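PDB 6ZMQ: cytochrome C-type biogenesis protein ccmF from Thermus thermophilus, which binds heme b within the membrane and, as the cytochrome c heme lyase, probably takes part in attaching heme during cytochrome c maturation. Local coordinates for residues F274-F279 with V508-V513; Q282-F287 with S361-L366; K288-A293 with G369-A374. All coordinates share one frame; numbering follows the deposited sequence.

Contact 1: residues F274-F279 with V508-V513; sequences FLHTAF and VVHFAV. With HEM (protoporphyrin IX containing Fe), chain B.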
# COMPACT_ATOMS: atom_id res chain seq x y z
N PHE A 274 -1.27 -14.17 -3.08
CA PHE A 274 -1.76 -14.89 -1.90
C PHE A 274 -3.27 -14.82 -1.84
O PHE A 274 -3.86 -15.80 -1.60
CB PHE A 274 -1.13 -14.29 -0.66
CG PHE A 274 -1.78 -14.72 0.61
CD1 PHE A 274 -1.91 -16.04 0.90
CD2 PHE A 274 -2.28 -13.80 1.48
CE1 PHE A 274 -2.50 -16.41 2.08
CE2 PHE A 274 -2.88 -14.17 2.66
CZ PHE A 274 -2.99 -15.49 2.95
N LEU A 275 -3.87 -13.70 -2.17
CA LEU A 275 -5.34 -13.56 -2.12
C LEU A 275 -5.99 -14.60 -3.04
O LEU A 275 -6.91 -15.27 -2.64
CB LEU A 275 -5.61 -12.14 -2.58
CG LEU A 275 -6.95 -11.57 -2.18
CD1 LEU A 275 -6.99 -10.10 -2.46
CD2 LEU A 275 -8.02 -12.24 -2.99
N HIS A 276 -5.49 -14.70 -4.26
CA HIS A 276 -5.99 -15.69 -5.23
C HIS A 276 -5.73 -17.12 -4.74
O HIS A 276 -6.61 -17.90 -4.92
CB HIS A 276 -5.43 -15.37 -6.62
CG HIS A 276 -6.03 -14.17 -7.27
ND1 HIS A 276 -6.14 -12.99 -6.65
CD2 HIS A 276 -6.53 -13.98 -8.49
CE1 HIS A 276 -6.71 -12.13 -7.44
NE2 HIS A 276 -6.97 -12.71 -8.56
N THR A 277 -4.57 -17.46 -4.18
CA THR A 277 -4.35 -18.84 -3.74
C THR A 277 -5.24 -19.13 -2.53
O THR A 277 -5.68 -20.25 -2.39
CB THR A 277 -2.86 -19.18 -3.84
OG1 THR A 277 -2.19 -18.50 -2.81
CG2 THR A 277 -2.29 -18.66 -5.12
N ALA A 278 -5.45 -18.15 -1.66
CA ALA A 278 -6.30 -18.37 -0.48
C ALA A 278 -7.69 -18.62 -0.99
O ALA A 278 -8.27 -19.53 -0.55
CB ALA A 278 -6.28 -17.18 0.42
N PHE A 279 -8.14 -17.87 -1.96
CA PHE A 279 -9.47 -18.14 -2.51
C PHE A 279 -9.54 -19.56 -3.07
O PHE A 279 -10.53 -20.21 -2.85
CB PHE A 279 -9.71 -17.17 -3.66
CG PHE A 279 -10.89 -17.58 -4.47
CD1 PHE A 279 -12.16 -17.47 -3.95
CD2 PHE A 279 -10.73 -18.16 -5.70
CE1 PHE A 279 -13.25 -17.89 -4.68
CE2 PHE A 279 -11.83 -18.58 -6.41
CZ PHE A 279 -13.09 -18.43 -5.91
N VAL A 508 -16.15 -5.86 -10.73
CA VAL A 508 -15.91 -4.40 -10.74
C VAL A 508 -14.43 -4.14 -10.52
O VAL A 508 -13.86 -3.38 -11.28
CB VAL A 508 -16.77 -3.78 -9.64
CG1 VAL A 508 -16.11 -2.61 -8.96
CG2 VAL A 508 -18.12 -3.37 -10.16
N VAL A 509 -13.83 -4.84 -9.57
CA VAL A 509 -12.38 -4.74 -9.26
C VAL A 509 -11.57 -5.20 -10.47
O VAL A 509 -10.62 -4.54 -10.84
CB VAL A 509 -12.07 -5.61 -8.04
CG1 VAL A 509 -10.62 -5.98 -7.95
CG2 VAL A 509 -12.50 -4.94 -6.77
N HIS A 510 -11.99 -6.28 -11.11
CA HIS A 510 -11.19 -6.78 -12.24
C HIS A 510 -11.18 -5.74 -13.35
O HIS A 510 -10.07 -5.47 -13.90
CB HIS A 510 -11.66 -8.16 -12.71
CG HIS A 510 -11.26 -9.28 -11.82
ND1 HIS A 510 -12.10 -10.31 -11.57
CD2 HIS A 510 -10.22 -9.43 -10.98
CE1 HIS A 510 -11.56 -11.11 -10.70
NE2 HIS A 510 -10.38 -10.61 -10.32
N PHE A 511 -12.36 -5.15 -13.60
CA PHE A 511 -12.55 -4.12 -14.64
C PHE A 511 -11.74 -2.89 -14.31
O PHE A 511 -11.25 -2.26 -15.18
CB PHE A 511 -14.00 -3.69 -14.62
CG PHE A 511 -14.38 -2.65 -15.63
CD1 PHE A 511 -13.60 -2.40 -16.72
CD2 PHE A 511 -15.55 -1.96 -15.50
CE1 PHE A 511 -13.98 -1.47 -17.67
CE2 PHE A 511 -15.94 -1.04 -16.45
CZ PHE A 511 -15.15 -0.79 -17.54
N ALA A 512 -11.69 -2.55 -13.04
CA ALA A 512 -10.90 -1.39 -12.58
C ALA A 512 -9.43 -1.65 -12.86
O ALA A 512 -8.79 -0.72 -13.24
CB ALA A 512 -11.12 -1.19 -11.11
N VAL A 513 -8.91 -2.84 -12.63
CA VAL A 513 -7.49 -3.01 -13.04
C VAL A 513 -7.38 -2.92 -14.54
O VAL A 513 -6.38 -2.43 -14.97
CB VAL A 513 -6.81 -4.29 -12.56
CG1 VAL A 513 -5.79 -4.77 -13.56
CG2 VAL A 513 -6.13 -4.05 -11.25
CHA HEM B . -11.26 -12.38 -6.95
CHB HEM B . -9.14 -14.35 -10.90
CHC HEM B . -5.86 -10.69 -10.93
CHD HEM B . -8.32 -8.58 -7.30
C1A HEM B . -10.93 -13.20 -8.02
C2A HEM B . -11.62 -14.41 -8.30
C3A HEM B . -11.03 -14.97 -9.40
C4A HEM B . -9.98 -14.12 -9.81
CMA HEM B . -11.42 -16.25 -10.08
CAA HEM B . -12.79 -15.00 -7.54
CBA HEM B . -14.12 -14.31 -7.91
CGA HEM B . -14.47 -14.54 -9.36
O1A HEM B . -14.57 -13.56 -10.14
O2A HEM B . -14.65 -15.70 -9.79
C1B HEM B . -8.05 -13.50 -11.21
C2B HEM B . -7.07 -13.83 -12.17
C3B HEM B . -6.15 -12.82 -12.19
C4B HEM B . -6.57 -11.86 -11.18
CMB HEM B . -7.05 -15.05 -13.04
CAB HEM B . -4.95 -12.71 -13.03
CBB HEM B . -3.69 -13.16 -12.37
C1C HEM B . -6.29 -9.77 -10.01
C2C HEM B . -5.81 -8.47 -9.88
C3C HEM B . -6.53 -7.90 -8.85
C4C HEM B . -7.45 -8.84 -8.35
CMC HEM B . -4.73 -7.79 -10.67
CAC HEM B . -6.34 -6.54 -8.36
CBC HEM B . -7.25 -5.47 -8.82
C1D HEM B . -9.31 -9.45 -6.82
C2D HEM B . -10.15 -9.22 -5.64
C3D HEM B . -10.98 -10.29 -5.53
C4D HEM B . -10.65 -11.16 -6.67
CMD HEM B . -10.09 -8.03 -4.72
CAD HEM B . -12.04 -10.52 -4.46
CBD HEM B . -11.53 -11.58 -3.48
CGD HEM B . -12.42 -11.81 -2.28
O1D HEM B . -13.14 -12.83 -2.20
O2D HEM B . -12.44 -10.98 -1.35
NA HEM B . -9.93 -13.06 -8.95
NB HEM B . -7.70 -12.33 -10.63
NC HEM B . -7.30 -9.97 -9.10
ND HEM B . -9.66 -10.60 -7.38
FE HEM B . -8.76 -11.41 -9.09

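Contact 2: residues Q282-F287 with S361-L366; sequences QTRGAF and SREGAL. With HEM (protoporphyrin IX containing Fe), chain B.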
# COMPACT_ATOMS: atom_id res chain seq x y z
N GLN A 282 -9.80 -21.92 -0.26
CA GLN A 282 -11.08 -21.52 0.33
C GLN A 282 -12.24 -22.17 -0.40
O GLN A 282 -13.25 -22.55 0.22
CB GLN A 282 -11.28 -19.99 0.30
CG GLN A 282 -10.59 -19.12 1.35
CD GLN A 282 -10.74 -17.64 1.04
OE1 GLN A 282 -11.78 -17.20 0.54
NE2 GLN A 282 -9.70 -16.87 1.30
N THR A 283 -12.10 -22.33 -1.70
CA THR A 283 -13.13 -23.00 -2.47
C THR A 283 -12.75 -24.42 -2.90
O THR A 283 -13.61 -25.12 -3.45
CB THR A 283 -13.53 -22.14 -3.67
OG1 THR A 283 -12.36 -21.58 -4.27
CG2 THR A 283 -14.44 -21.00 -3.20
N ARG A 284 -11.49 -24.87 -2.73
CA ARG A 284 -11.16 -26.16 -3.34
C ARG A 284 -10.17 -27.02 -2.56
O ARG A 284 -9.99 -28.19 -2.90
CB ARG A 284 -10.61 -25.95 -4.77
CG ARG A 284 -10.72 -27.15 -5.68
CD ARG A 284 -11.56 -26.81 -6.88
NE ARG A 284 -12.01 -28.02 -7.53
CZ ARG A 284 -13.28 -28.27 -7.82
NH1 ARG A 284 -14.21 -27.38 -7.51
NH2 ARG A 284 -13.62 -29.40 -8.42
N GLY A 285 -9.54 -26.49 -1.51
CA GLY A 285 -8.45 -27.21 -0.86
C GLY A 285 -7.21 -27.41 -1.70
O GLY A 285 -6.64 -28.50 -1.69
N ALA A 286 -6.80 -26.39 -2.47
CA ALA A 286 -5.65 -26.52 -3.35
C ALA A 286 -4.67 -25.36 -3.20
O ALA A 286 -5.06 -24.21 -2.99
CB ALA A 286 -6.10 -26.64 -4.82
N PHE A 287 -3.41 -25.70 -3.42
CA PHE A 287 -2.21 -24.91 -3.11
C PHE A 287 -2.25 -24.41 -1.67
O PHE A 287 -2.29 -23.21 -1.41
CB PHE A 287 -1.94 -23.68 -4.01
CG PHE A 287 -2.47 -23.71 -5.43
CD1 PHE A 287 -1.88 -24.44 -6.47
CD2 PHE A 287 -3.54 -22.87 -5.73
CE1 PHE A 287 -2.42 -24.39 -7.74
CE2 PHE A 287 -4.05 -22.79 -7.00
CZ PHE A 287 -3.52 -23.58 -8.00
N SER A 361 -7.23 -25.44 -16.07
CA SER A 361 -8.46 -25.18 -15.36
C SER A 361 -8.47 -23.75 -14.82
O SER A 361 -7.56 -22.96 -15.10
CB SER A 361 -8.61 -26.21 -14.25
OG SER A 361 -8.57 -27.51 -14.82
N ARG A 362 -9.49 -23.41 -14.03
CA ARG A 362 -9.50 -22.12 -13.34
C ARG A 362 -8.43 -22.11 -12.24
O ARG A 362 -7.81 -21.07 -11.97
CB ARG A 362 -10.90 -21.83 -12.78
CG ARG A 362 -11.04 -20.50 -12.04
CD ARG A 362 -12.38 -20.32 -11.31
NE ARG A 362 -13.53 -20.18 -12.21
CZ ARG A 362 -14.79 -20.31 -11.81
NH1 ARG A 362 -15.06 -20.58 -10.53
NH2 ARG A 362 -15.78 -20.17 -12.67
N GLU A 363 -8.16 -23.28 -11.63
CA GLU A 363 -7.05 -23.42 -10.69
C GLU A 363 -5.70 -23.23 -11.37
O GLU A 363 -4.79 -22.61 -10.80
CB GLU A 363 -7.07 -24.80 -10.04
CG GLU A 363 -8.27 -25.08 -9.18
CD GLU A 363 -9.16 -26.15 -9.79
OE1 GLU A 363 -9.62 -25.94 -10.94
OE2 GLU A 363 -9.41 -27.18 -9.14
N GLY A 364 -5.54 -23.77 -12.58
CA GLY A 364 -4.29 -23.61 -13.31
C GLY A 364 -4.07 -22.18 -13.77
O GLY A 364 -2.94 -21.68 -13.75
N ALA A 365 -5.15 -21.51 -14.18
CA ALA A 365 -5.06 -20.10 -14.56
C ALA A 365 -4.75 -19.21 -13.36
O ALA A 365 -3.91 -18.31 -13.46
CB ALA A 365 -6.35 -19.67 -15.24
N LEU A 366 -5.38 -19.48 -12.20
CA LEU A 366 -5.11 -18.67 -11.01
C LEU A 366 -3.71 -18.93 -10.47
O LEU A 366 -3.05 -18.00 -9.99
CB LEU A 366 -6.13 -18.92 -9.89
CG LEU A 366 -7.63 -18.57 -9.84
CD1 LEU A 366 -8.08 -18.24 -8.41
CD2 LEU A 366 -8.09 -17.52 -10.81
CHA HEM B . -11.26 -12.38 -6.95
CHB HEM B . -9.14 -14.35 -10.90
CHC HEM B . -5.86 -10.69 -10.93
CHD HEM B . -8.32 -8.58 -7.30
C1A HEM B . -10.93 -13.20 -8.02
C2A HEM B . -11.62 -14.41 -8.30
C3A HEM B . -11.03 -14.97 -9.40
C4A HEM B . -9.98 -14.12 -9.81
CMA HEM B . -11.42 -16.25 -10.08
CAA HEM B . -12.79 -15.00 -7.54
CBA HEM B . -14.12 -14.31 -7.91
CGA HEM B . -14.47 -14.54 -9.36
O1A HEM B . -14.57 -13.56 -10.14
O2A HEM B . -14.65 -15.70 -9.79
C1B HEM B . -8.05 -13.50 -11.21
C2B HEM B . -7.07 -13.83 -12.17
C3B HEM B . -6.15 -12.82 -12.19
C4B HEM B . -6.57 -11.86 -11.18
CMB HEM B . -7.05 -15.05 -13.04
CAB HEM B . -4.95 -12.71 -13.03
CBB HEM B . -3.69 -13.16 -12.37
C1C HEM B . -6.29 -9.77 -10.01
C2C HEM B . -5.81 -8.47 -9.88
C3C HEM B . -6.53 -7.90 -8.85
C4C HEM B . -7.45 -8.84 -8.35
CMC HEM B . -4.73 -7.79 -10.67
CAC HEM B . -6.34 -6.54 -8.36
CBC HEM B . -7.25 -5.47 -8.82
C1D HEM B . -9.31 -9.45 -6.82
C2D HEM B . -10.15 -9.22 -5.64
C3D HEM B . -10.98 -10.29 -5.53
C4D HEM B . -10.65 -11.16 -6.67
CMD HEM B . -10.09 -8.03 -4.72
CAD HEM B . -12.04 -10.52 -4.46
CBD HEM B . -11.53 -11.58 -3.48
CGD HEM B . -12.42 -11.81 -2.28
O1D HEM B . -13.14 -12.83 -2.20
O2D HEM B . -12.44 -10.98 -1.35
NA HEM B . -9.93 -13.06 -8.95
NB HEM B . -7.70 -12.33 -10.63
NC HEM B . -7.30 -9.97 -9.10
ND HEM B . -9.66 -10.60 -7.38
FE HEM B . -8.76 -11.41 -9.09

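Contact 3: residues K288-A293 with G369-A374; sequences KTWNFA and GAFFFA. With HEM (protoporphyrin IX containing Fe), chain B.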
# COMPACT_ATOMS: atom_id res chain seq x y z
N LYS A 288 -2.23 -25.35 -0.73
CA LYS A 288 -1.95 -24.93 0.64
C LYS A 288 -0.47 -24.70 0.86
O LYS A 288 -0.10 -23.83 1.67
CB LYS A 288 -2.50 -25.94 1.65
CG LYS A 288 -2.12 -27.39 1.42
CD LYS A 288 -3.22 -28.31 1.94
CE LYS A 288 -4.43 -28.23 1.01
NZ LYS A 288 -5.73 -28.63 1.63
N THR A 289 0.37 -25.38 0.06
CA THR A 289 1.81 -25.16 0.01
C THR A 289 2.14 -23.74 -0.45
O THR A 289 2.88 -23.01 0.22
CB THR A 289 2.44 -26.17 -0.97
OG1 THR A 289 2.09 -27.50 -0.58
CG2 THR A 289 3.95 -26.03 -1.00
N TRP A 290 1.53 -23.33 -1.56
CA TRP A 290 1.76 -21.99 -2.09
C TRP A 290 1.10 -20.93 -1.23
O TRP A 290 1.57 -19.79 -1.21
CB TRP A 290 1.26 -21.89 -3.52
CG TRP A 290 2.12 -22.65 -4.48
CD1 TRP A 290 1.73 -23.70 -5.25
CD2 TRP A 290 3.50 -22.42 -4.78
NE1 TRP A 290 2.78 -24.15 -6.00
CE2 TRP A 290 3.88 -23.38 -5.73
CE3 TRP A 290 4.46 -21.49 -4.33
CZ2 TRP A 290 5.18 -23.45 -6.24
CZ3 TRP A 290 5.74 -21.57 -4.84
CH2 TRP A 290 6.09 -22.53 -5.78
N ASN A 291 0.05 -21.30 -0.50
CA ASN A 291 -0.60 -20.34 0.38
C ASN A 291 0.26 -20.03 1.59
O ASN A 291 0.39 -18.86 1.95
CB ASN A 291 -1.94 -20.86 0.85
CG ASN A 291 -3.04 -20.30 0.06
OD1 ASN A 291 -3.11 -19.09 -0.10
ND2 ASN A 291 -3.92 -21.15 -0.46
N PHE A 292 0.86 -21.07 2.19
CA PHE A 292 1.81 -20.90 3.29
C PHE A 292 3.01 -20.07 2.83
O PHE A 292 3.42 -19.11 3.52
CB PHE A 292 2.28 -22.27 3.79
CG PHE A 292 1.26 -23.02 4.62
CD1 PHE A 292 0.49 -22.36 5.57
CD2 PHE A 292 1.13 -24.40 4.49
CE1 PHE A 292 -0.43 -23.05 6.35
CE2 PHE A 292 0.18 -25.09 5.23
CZ PHE A 292 -0.60 -24.41 6.17
N ALA A 293 3.55 -20.40 1.64
CA ALA A 293 4.66 -19.65 1.04
C ALA A 293 4.30 -18.19 0.81
O ALA A 293 5.05 -17.28 1.18
CB ALA A 293 5.09 -20.31 -0.26
N GLY A 369 -1.29 -17.23 -12.75
CA GLY A 369 -1.34 -15.80 -12.48
C GLY A 369 -0.61 -15.42 -11.20
O GLY A 369 0.08 -14.40 -11.15
N ALA A 370 -0.78 -16.22 -10.15
CA ALA A 370 -0.01 -16.05 -8.92
C ALA A 370 1.48 -16.27 -9.15
O ALA A 370 2.31 -15.60 -8.52
CB ALA A 370 -0.53 -17.00 -7.84
N PHE A 371 1.84 -17.18 -10.06
CA PHE A 371 3.24 -17.32 -10.47
C PHE A 371 3.74 -16.09 -11.21
O PHE A 371 4.91 -15.74 -11.09
CB PHE A 371 3.41 -18.56 -11.36
CG PHE A 371 3.95 -19.75 -10.65
CD1 PHE A 371 5.22 -19.71 -10.09
CD2 PHE A 371 3.22 -20.92 -10.57
CE1 PHE A 371 5.74 -20.82 -9.44
CE2 PHE A 371 3.73 -22.04 -9.92
CZ PHE A 371 4.99 -21.99 -9.36
N PHE A 372 2.87 -15.45 -11.99
CA PHE A 372 3.23 -14.22 -12.70
C PHE A 372 3.45 -13.07 -11.72
O PHE A 372 4.38 -12.27 -11.89
CB PHE A 372 2.14 -13.86 -13.71
CG PHE A 372 2.35 -14.45 -15.09
CD1 PHE A 372 2.88 -15.73 -15.25
CD2 PHE A 372 1.99 -13.73 -16.22
CE1 PHE A 372 3.05 -16.27 -16.51
CE2 PHE A 372 2.17 -14.26 -17.48
CZ PHE A 372 2.70 -15.53 -17.63
N PHE A 373 2.60 -12.98 -10.69
CA PHE A 373 2.76 -11.97 -9.64
C PHE A 373 4.05 -12.19 -8.84
O PHE A 373 4.82 -11.25 -8.60
CB PHE A 373 1.56 -12.01 -8.69
CG PHE A 373 0.35 -11.26 -9.19
CD1 PHE A 373 0.39 -9.90 -9.39
CD2 PHE A 373 -0.84 -11.94 -9.42
CE1 PHE A 373 -0.73 -9.22 -9.83
CE2 PHE A 373 -1.96 -11.27 -9.87
CZ PHE A 373 -1.90 -9.91 -10.08
N ALA A 374 4.29 -13.44 -8.43
CA ALA A 374 5.51 -13.80 -7.69
C ALA A 374 6.75 -13.63 -8.55
O ALA A 374 7.80 -13.21 -8.04
CB ALA A 374 5.41 -15.24 -7.19
CHA HEM B . -11.26 -12.38 -6.95
CHB HEM B . -9.14 -14.35 -10.90
CHC HEM B . -5.86 -10.69 -10.93
CHD HEM B . -8.32 -8.58 -7.30
C1A HEM B . -10.93 -13.20 -8.02
C2A HEM B . -11.62 -14.41 -8.30
C3A HEM B . -11.03 -14.97 -9.40
C4A HEM B . -9.98 -14.12 -9.81
CMA HEM B . -11.42 -16.25 -10.08
CAA HEM B . -12.79 -15.00 -7.54
CBA HEM B . -14.12 -14.31 -7.91
CGA HEM B . -14.47 -14.54 -9.36
O1A HEM B . -14.57 -13.56 -10.14
O2A HEM B . -14.65 -15.70 -9.79
C1B HEM B . -8.05 -13.50 -11.21
C2B HEM B . -7.07 -13.83 -12.17
C3B HEM B . -6.15 -12.82 -12.19
C4B HEM B . -6.57 -11.86 -11.18
CMB HEM B . -7.05 -15.05 -13.04
CAB HEM B . -4.95 -12.71 -13.03
CBB HEM B . -3.69 -13.16 -12.37
C1C HEM B . -6.29 -9.77 -10.01
C2C HEM B . -5.81 -8.47 -9.88
C3C HEM B . -6.53 -7.90 -8.85
C4C HEM B . -7.45 -8.84 -8.35
CMC HEM B . -4.73 -7.79 -10.67
CAC HEM B . -6.34 -6.54 -8.36
CBC HEM B . -7.25 -5.47 -8.82
C1D HEM B . -9.31 -9.45 -6.82
C2D HEM B . -10.15 -9.22 -5.64
C3D HEM B . -10.98 -10.29 -5.53
C4D HEM B . -10.65 -11.16 -6.67
CMD HEM B . -10.09 -8.03 -4.72
CAD HEM B . -12.04 -10.52 -4.46
CBD HEM B . -11.53 -11.58 -3.48
CGD HEM B . -12.42 -11.81 -2.28
O1D HEM B . -13.14 -12.83 -2.20
O2D HEM B . -12.44 -10.98 -1.35
NA HEM B . -9.93 -13.06 -8.95
NB HEM B . -7.70 -12.33 -10.63
NC HEM B . -7.30 -9.97 -9.10
ND HEM B . -9.66 -10.60 -7.38
FE HEM B . -8.76 -11.41 -9.09

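Contact 1: residues F274-F279 with V508-V513
H276 and H510 face each other from two helices, 266-284 and 501-525, with their CA atoms 12.5 Å apart, too wide a gap for direct packing of the backbones. The heme fills that gap. The segments 274-279 and 508-513 bury only 35 Å² against each other, and between them only the two imidazoles meet, with NE2 of H276 4.4 Å from NE2 of H510. The iron lies between these nitrogens. It is bound by H276 NE2 at 2.3 Å and by H510 NE2 at 2.2 Å, one from each face of the porphyrin. Both histidines turn CG beside the backbone N (chi1 -73° for H276 and -75° for H510), which carries each ring out from its helix toward the metal.

This is bis-histidine axial ligation of heme b, set between transmembrane helices. The far nitrogen of H276, ND1, makes a weak hydrogen bond to the carbonyl O of T272, one helical turn earlier, which would help to fix the rotation of the ring. The exact tilt of the H276 ring is doubtful, because the model places it too close to the porphyrin nitrogens.

Apolar residues grip the rim of the heme. With CG anti to the backbone N (chi1 167°), the ring of F279 reaches the heme edge and lays one face against a propionate carbon, its CZ 3.8 Å from HEM CAA. L275 CD2 meets the other propionate chain at HEM CBD, 3.6 Å away. V509 CG1 lies 3.5 Å from the vinyl carbon HEM CBC, and CG2 of V513 reaches the same vinyl group. S506 OG and R224 NH2 add hydrogen bonds to the heme. V513 also packs on L417 and M420 of helix 402-422.

Contact 2: residues Q282-F287 with S361-L366
R284 and E363 provide the charged part of this contact. R284 NE and E363 OE2 form a salt bridge at 3.2 Å. The side chains cross at about a right angle, and the guanidinium and carboxylate planes stand 75° apart, so this is not a flat, two-pronged pairing. The approach is made by the NE end of the guanidinium, and the aliphatic CD of R284 lies beside OE2 too. E363 bends at chi2 (112°), which turns its carboxylate off the line of the chain. The other oxygen, OE1, accepts a hydrogen bond from the backbone N of R429, so the two oxygens of this buried carboxylate have separate partners. W428 packs on both R284 and E363.

The contact joins the connection between helices 266-284 and 288-307 to the start of helix 362-384. G285, with positive phi, is the first residue to leave the helical conformation, and such a phi suits glycine. Helix 362-384 starts just after S361, which holds the N-cap position without a side-chain capping bond.

The remaining contacts involve no charged pair. F287 points the edge of its ring at the first turn of helix 362-384, with CZ 3.2 Å from the carbonyl O of E363. That oxygen lies in the plane of the ring. Two contacts are apolar. The same CZ is 4.3 Å from E363 CB. One turn on from E363, L366 extends its CD2 to the heme rim, 3.3 Å from the meso carbon HEM CHB and 3.5 Å from the methyl HEM CMB.

Contact 3: residues K288-A293 with G369-A374
W290 and F371 form a T-shaped aromatic pair and account for nearly all of the 83 Å² buried here. The edge of F371 is directed at the face of the six-membered ring of W290. The centroids are 5.0 Å apart and the planes meet at 70°. The closest atoms are F371 CZ and W290 CZ2, at 3.4 Å. The touch falls toward the rim of the indole. W290 has CG beside its backbone N (chi1 -72°), which sends the indole across toward helix 362-384.

The pair bridges two membrane helices, 288-307 and 362-384. The nearest CA atoms across the segments, those of W290 and A370, are 9.2 Å apart. The pair lies on the surface, where F371 may face lipid. With the indole of W290 cut back to an alanine, F371 is likely to lose the face its edge rests on, and its ring would be freer to turn.

The inner side of helix 362-384 meets the heme. G369 CA sits 3.5 Å from the vinyl carbon HEM CBB, and any side chain there would clash with it. F373 adds its ring edge, with CZ 3.6 Å from HEM CMC.

How the contacts relate
From the N terminus, helix 266-284 carries the first segment of contact 1, and its end with the following turn carries that of contact 2. Helix 288-307 follows with that of contact 3. Helix 362-384 then returns to close contact 2 at its start and contact 3 about two turns later. These two cross, because their segments alternate along the chain. Contact 1 closes much later, on helix 501-525, and both others are nested inside its long loop. All three touch the heme. T277 of contact 1 joins its neighbours: its carbonyl O probably bonds to N291 ND2, and CG2 packs on A370. L366 of contact 2 also packs on F279 of contact 1.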